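Local structure of TRAP dicarboxylate transporter-DctP subunit (Rhodobacter sphaeroides, 4PE3) at residues N45-L59 / K262-Q274. The protein probably binds a small organic acid in the periplasm and delivers it to the membrane subunits of a TRAP-type transporter. Residues are numbered along the deposited sequence; the frame is centred on the assembly and turned at random.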
loop_
_atom_site.group_PDB
_atom_site.type_symbol
_atom_site.label_atom_id
_atom_site.label_comp_id
_atom_site.label_asym_id
_atom_site.label_seq_id
_atom_site.Cartn_x
_atom_site.Cartn_y
_atom_site.Cartn_z
ATOM N N ASN A 45 -1.065 -0.243 13.157
ATOM C CA ASN A 45 0.098 0.018 12.337
ATOM C C ASN A 45 1.031 1.003 13.038
ATOM O O ASN A 45 2.242 0.867 12.952
ATOM C CB ASN A 45 -0.340 0.484 10.948
ATOM C CG ASN A 45 -0.977 -0.642 10.151
ATOM O OD1 ASN A 45 -0.433 -1.741 10.084
ATOM N ND2 ASN A 45 -2.143 -0.383 9.599
ATOM N N PHE A 46 0.479 1.983 13.745
ATOM C CA PHE A 46 1.299 2.823 14.599
ATOM C C PHE A 46 2.088 1.965 15.571
ATOM O O PHE A 46 3.289 2.131 15.764
ATOM C CB PHE A 46 0.453 3.824 15.383
ATOM C CG PHE A 46 1.287 4.750 16.200
ATOM C CD1 PHE A 46 1.890 5.864 15.613
ATOM C CD2 PHE A 46 1.507 4.508 17.549
ATOM C CE1 PHE A 46 2.685 6.710 16.354
ATOM C CE2 PHE A 46 2.298 5.350 18.302
ATOM C CZ PHE A 46 2.891 6.462 17.695
ATOM N N GLU A 47 1.403 1.040 16.240
ATOM C CA GLU A 47 2.110 0.162 17.175
ATOM C C GLU A 47 3.236 -0.654 16.539
ATOM O O GLU A 47 4.314 -0.816 17.124
ATOM C CB GLU A 47 1.118 -0.760 17.883
ATOM C CG GLU A 47 0.289 -0.041 18.917
ATOM C CD GLU A 47 1.169 0.521 19.996
ATOM O OE1 GLU A 47 1.992 -0.234 20.561
ATOM O OE2 GLU A 47 1.080 1.714 20.232
ATOM N N LEU A 48 2.992 -1.146 15.335
ATOM C CA LEU A 48 4.015 -1.892 14.614
ATOM C C LEU A 48 5.205 -1.003 14.265
ATOM O O LEU A 48 6.349 -1.481 14.195
ATOM C CB LEU A 48 3.428 -2.554 13.354
ATOM C CG LEU A 48 2.608 -3.835 13.601
ATOM C CD1 LEU A 48 1.684 -4.191 12.414
ATOM C CD2 LEU A 48 3.519 -4.984 13.907
ATOM N N GLN A 49 4.942 0.280 14.056
ATOM C CA GLN A 49 6.019 1.211 13.726
ATOM C C GLN A 49 7.007 1.393 14.877
ATOM O O GLN A 49 8.150 1.803 14.651
ATOM C CB GLN A 49 5.432 2.543 13.261
ATOM C CG GLN A 49 4.780 2.434 11.906
ATOM C CD GLN A 49 3.853 3.568 11.593
ATOM O OE1 GLN A 49 3.853 4.589 12.267
ATOM N NE2 GLN A 49 3.030 3.395 10.577
ATOM N N HIS A 50 6.606 1.070 16.110
ATOM C CA HIS A 50 7.561 1.095 17.215
ATOM C C HIS A 50 8.754 0.165 16.909
ATOM O O HIS A 50 9.846 0.364 17.437
ATOM C CB HIS A 50 6.984 0.595 18.534
ATOM C CG HIS A 50 5.997 1.503 19.204
ATOM N ND1 HIS A 50 6.254 2.814 19.558
ATOM C CD2 HIS A 50 4.776 1.218 19.703
ATOM C CE1 HIS A 50 5.211 3.302 20.219
ATOM N NE2 HIS A 50 4.293 2.355 20.304
ATOM N N VAL A 51 8.532 -0.882 16.121
ATOM C CA VAL A 51 9.624 -1.808 15.775
ATOM C C VAL A 51 10.767 -1.074 15.082
ATOM O O VAL A 51 11.926 -1.349 15.350
ATOM C CB VAL A 51 9.118 -3.003 14.945
ATOM C CG1 VAL A 51 10.260 -3.913 14.524
ATOM C CG2 VAL A 51 8.095 -3.786 15.753
ATOM N N PHE A 52 10.436 -0.122 14.217
ATOM C CA PHE A 52 11.483 0.653 13.552
ATOM C C PHE A 52 12.305 1.410 14.574
ATOM O O PHE A 52 13.536 1.289 14.611
ATOM C CB PHE A 52 10.884 1.614 12.536
ATOM C CG PHE A 52 11.882 2.550 11.919
ATOM C CD1 PHE A 52 12.988 2.065 11.221
ATOM C CD2 PHE A 52 11.702 3.917 12.018
ATOM C CE1 PHE A 52 13.908 2.949 10.638
ATOM C CE2 PHE A 52 12.617 4.800 11.426
ATOM C CZ PHE A 52 13.701 4.316 10.745
ATOM N N ALA A 53 11.635 2.169 15.424
ATOM C CA ALA A 53 12.353 2.932 16.428
ATOM C C ALA A 53 13.180 2.022 17.338
ATOM O O ALA A 53 14.352 2.297 17.610
ATOM C CB ALA A 53 11.382 3.772 17.259
ATOM N N ASP A 54 12.584 0.930 17.801
ATOM C CA ASP A 54 13.256 0.033 18.744
ATOM C C ASP A 54 14.482 -0.646 18.133
ATOM O O ASP A 54 15.512 -0.824 18.802
ATOM C CB ASP A 54 12.271 -1.022 19.280
ATOM C CG ASP A 54 11.233 -0.423 20.223
ATOM O OD1 ASP A 54 11.489 0.672 20.764
ATOM O OD2 ASP A 54 10.166 -1.039 20.429
ATOM N N LYS A 55 14.386 -1.014 16.858
ATOM C CA LYS A 55 15.484 -1.707 16.201
ATOM C C LYS A 55 16.606 -0.745 15.836
ATOM O O LYS A 55 17.767 -1.143 15.797
ATOM C CB LYS A 55 14.984 -2.475 14.979
ATOM C CG LYS A 55 14.111 -3.671 15.330
ATOM C CD LYS A 55 14.869 -4.662 16.202
ATOM C CE LYS A 55 13.966 -5.758 16.723
ATOM N NZ LYS A 55 14.736 -6.682 17.596
ATOM N N VAL A 56 16.271 0.515 15.573
ATOM C CA VAL A 56 17.321 1.509 15.329
ATOM C C VAL A 56 18.160 1.635 16.594
ATOM O O VAL A 56 19.382 1.583 16.541
ATOM C CB VAL A 56 16.745 2.876 14.901
ATOM C CG1 VAL A 56 17.819 3.955 14.929
ATOM C CG2 VAL A 56 16.114 2.786 13.514
ATOM N N LYS A 57 17.503 1.746 17.739
ATOM C CA LYS A 57 18.232 1.880 18.998
ATOM C C LYS A 57 19.053 0.628 19.305
ATOM O O LYS A 57 20.201 0.722 19.725
ATOM C CB LYS A 57 17.259 2.166 20.134
ATOM C CG LYS A 57 17.918 2.301 21.496
ATOM C CD LYS A 57 16.863 2.519 22.566
ATOM C CE LYS A 57 17.044 3.841 23.280
ATOM N NZ LYS A 57 18.193 3.800 24.221
ATOM N N GLU A 58 18.466 -0.544 19.091
ATOM C CA GLU A 58 19.157 -1.799 19.366
ATOM C C GLU A 58 20.377 -2.006 18.470
ATOM O O GLU A 58 21.469 -2.316 18.953
ATOM C CB GLU A 58 18.194 -2.982 19.208
ATOM C CG GLU A 58 17.378 -3.287 20.453
ATOM C CD GLU A 58 16.261 -4.285 20.193
ATOM O OE1 GLU A 58 16.258 -4.913 19.113
ATOM O OE2 GLU A 58 15.386 -4.436 21.072
ATOM N N LEU A 59 20.191 -1.829 17.167
ATOM C CA LEU A 59 21.224 -2.134 16.190
ATOM C C LEU A 59 22.394 -1.177 16.315
ATOM O O LEU A 59 23.536 -1.558 16.051
ATOM C CB LEU A 59 20.648 -2.097 14.765
ATOM C CG LEU A 59 19.956 -3.377 14.273
ATOM C CD1 LEU A 59 18.998 -3.918 15.302
ATOM C CD2 LEU A 59 19.232 -3.136 12.948
ATOM N N LYS A 262 22.644 0.311 9.456
ATOM C CA LYS A 262 21.869 -0.157 10.594
ATOM C C LYS A 262 20.445 0.377 10.563
ATOM O O LYS A 262 19.501 -0.353 10.877
ATOM C CB LYS A 262 22.546 0.228 11.906
ATOM C CG LYS A 262 23.879 -0.467 12.109
ATOM C CD LYS A 262 24.336 -0.373 13.539
ATOM C CE LYS A 262 25.794 -0.757 13.683
ATOM N NZ LYS A 262 26.477 0.093 14.703
ATOM N N ILE A 263 20.281 1.641 10.187
ATOM C CA ILE A 263 18.937 2.218 10.055
ATOM C C ILE A 263 18.161 1.541 8.921
ATOM O O ILE A 263 16.972 1.224 9.068
ATOM C CB ILE A 263 18.996 3.740 9.821
ATOM C CG1 ILE A 263 19.575 4.433 11.063
ATOM C CG2 ILE A 263 17.609 4.307 9.468
ATOM C CD1 ILE A 263 19.940 5.881 10.830
ATOM N N THR A 264 18.813 1.275 7.798
ATOM C CA THR A 264 18.151 0.559 6.714
ATOM C C THR A 264 17.767 -0.837 7.196
ATOM O O THR A 264 16.678 -1.336 6.895
ATOM C CB THR A 264 19.083 0.493 5.488
ATOM O OG1 THR A 264 19.283 1.819 4.984
ATOM C CG2 THR A 264 18.490 -0.355 4.412
ATOM N N GLU A 265 18.636 -1.457 7.980
ATOM C CA GLU A 265 18.373 -2.787 8.510
ATOM C C GLU A 265 17.167 -2.756 9.455
ATOM O O GLU A 265 16.281 -3.612 9.372
ATOM C CB GLU A 265 19.608 -3.309 9.242
ATOM C CG GLU A 265 19.520 -4.762 9.678
ATOM C CD GLU A 265 20.788 -5.254 10.365
ATOM O OE1 GLU A 265 20.750 -6.376 10.917
ATOM O OE2 GLU A 265 21.818 -4.532 10.353
ATOM N N ALA A 266 17.135 -1.766 10.350
ATOM C CA ALA A 266 16.011 -1.598 11.269
ATOM C C ALA A 266 14.700 -1.452 10.509
ATOM O O ALA A 266 13.673 -2.018 10.888
ATOM C CB ALA A 266 16.236 -0.386 12.185
ATOM N N GLN A 267 14.739 -0.669 9.442
ATOM C CA GLN A 267 13.557 -0.445 8.615
ATOM C C GLN A 267 13.083 -1.747 7.996
ATOM O O GLN A 267 11.878 -2.004 7.948
ATOM C CB GLN A 267 13.861 0.607 7.529
ATOM C CG GLN A 267 12.605 1.176 6.859
ATOM C CD GLN A 267 11.977 0.216 5.869
ATOM O OE1 GLN A 267 12.664 -0.546 5.201
ATOM N NE2 GLN A 267 10.660 0.237 5.796
ATOM N N LYS A 268 14.024 -2.548 7.503
ATOM C CA LYS A 268 13.708 -3.839 6.894
ATOM C C LYS A 268 13.060 -4.759 7.929
ATOM O O LYS A 268 12.119 -5.496 7.628
ATOM C CB LYS A 268 14.975 -4.485 6.341
ATOM C CG LYS A 268 14.771 -5.806 5.638
ATOM C CD LYS A 268 13.957 -5.628 4.365
ATOM C CE LYS A 268 13.779 -6.943 3.648
ATOM N NZ LYS A 268 12.935 -6.775 2.450
ATOM N N ILE A 269 13.558 -4.716 9.157
ATOM C CA ILE A 269 12.984 -5.536 10.220
ATOM C C ILE A 269 11.553 -5.087 10.523
ATOM O O ILE A 269 10.648 -5.915 10.648
ATOM C CB ILE A 269 13.842 -5.500 11.494
ATOM C CG1 ILE A 269 15.166 -6.212 11.254
ATOM C CG2 ILE A 269 13.100 -6.158 12.659
ATOM C CD1 ILE A 269 16.214 -5.889 12.323
ATOM N N PHE A 270 11.334 -3.782 10.629
ATOM C CA PHE A 270 9.993 -3.251 10.805
ATOM C C PHE A 270 9.084 -3.718 9.656
ATOM O O PHE A 270 7.982 -4.224 9.883
ATOM C CB PHE A 270 10.033 -1.712 10.908
ATOM C CG PHE A 270 8.785 -1.024 10.437
ATOM C CD1 PHE A 270 7.558 -1.255 11.045
ATOM C CD2 PHE A 270 8.838 -0.141 9.380
ATOM C CE1 PHE A 270 6.429 -0.621 10.603
ATOM C CE2 PHE A 270 7.701 0.494 8.928
ATOM C CZ PHE A 270 6.490 0.247 9.525
ATOM N N GLN A 271 9.572 -3.549 8.425
ATOM C CA GLN A 271 8.798 -3.918 7.252
ATOM C C GLN A 271 8.355 -5.380 7.335
ATOM O O GLN A 271 7.179 -5.699 7.120
ATOM C CB GLN A 271 9.646 -3.669 6.009
ATOM C CG GLN A 271 9.088 -4.220 4.715
ATOM C CD GLN A 271 10.187 -4.498 3.736
ATOM O OE1 GLN A 271 10.610 -5.631 3.586
ATOM N NE2 GLN A 271 10.694 -3.453 3.103
ATOM N N GLN A 272 9.291 -6.270 7.628
ATOM C CA GLN A 272 8.999 -7.701 7.651
ATOM C C GLN A 272 8.081 -8.093 8.808
ATOM O O GLN A 272 7.200 -8.937 8.664
ATOM C CB GLN A 272 10.301 -8.495 7.683
ATOM C CG GLN A 272 11.085 -8.400 6.372
ATOM C CD GLN A 272 10.352 -9.095 5.241
ATOM O OE1 GLN A 272 10.032 -10.281 5.345
ATOM N NE2 GLN A 272 10.023 -8.349 4.180
ATOM N N THR A 273 8.286 -7.472 9.961
ATOM C CA THR A 273 7.441 -7.749 11.120
ATOM C C THR A 273 6.010 -7.326 10.819
ATOM O O THR A 273 5.053 -8.031 11.178
ATOM C CB THR A 273 7.952 -7.011 12.372
ATOM O OG1 THR A 273 9.293 -7.436 12.638
ATOM C CG2 THR A 273 7.057 -7.273 13.590
ATOM N N GLN A 274 5.849 -6.174 10.188
ATOM C CA GLN A 274 4.541 -5.680 9.807
ATOM C C GLN A 274 3.871 -6.627 8.800
ATOM O O GLN A 274 2.735 -7.040 8.990
ATOM C CB GLN A 274 4.619 -4.268 9.245
ATOM C CG GLN A 274 3.294 -3.723 8.730
ATOM C CD GLN A 274 3.313 -2.226 8.546
ATOM O OE1 GLN A 274 4.196 -1.696 7.892
ATOM N NE2 GLN A 274 2.326 -1.538 9.113
HETATM O O HOH W 1 2.510 1.409 8.454
#
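Phe52 and Phe270, paired through their CB atoms at 3.8 Å, are two knobs in an apolar seam. Phe52 enters a hole formed by Ile263, Ala266, Gln267 and Phe270. CG anti to the backbone N (chi1 174°) carries its ring obliquely across the Ile263 and Gln267 side chains, its edge near Ile263 O, while Val56 CG2 covers one face. The broad ring of Phe270 fills the reciprocal hole among Leu48, Gln49, Val51 and Phe52, CZ 3.7 Å from Gln49 CG. Replacing Phe270 by alanine would keep the CB contact but is likely to open a gap beside Leu48 and Gln49. Ala266 suits a tight spot, its small methyl CB 3.4 Å from Val56 CG2. Leu59 drops CD2 among Lys262, Glu265, Ala266 and Ile269.

The helices run nearly antiparallel (152°), axes 8.0 Å apart, and pack knobs-into-holes over the five-stranded mixed sheet in one lobe of this solute-binding fold; both phenylalanines reach Val245 on strand 243-248.

Gln274, long enough to reach across, donates from NE2 to Asn45 OD1 (2.9 Å) from above the carbonyl plane, in a bent bond (137°). A water accepts from Gln274 NE2 and Gln49 NE2; Gln49 OE1 is hydrogen-bonded to Ser37 OG.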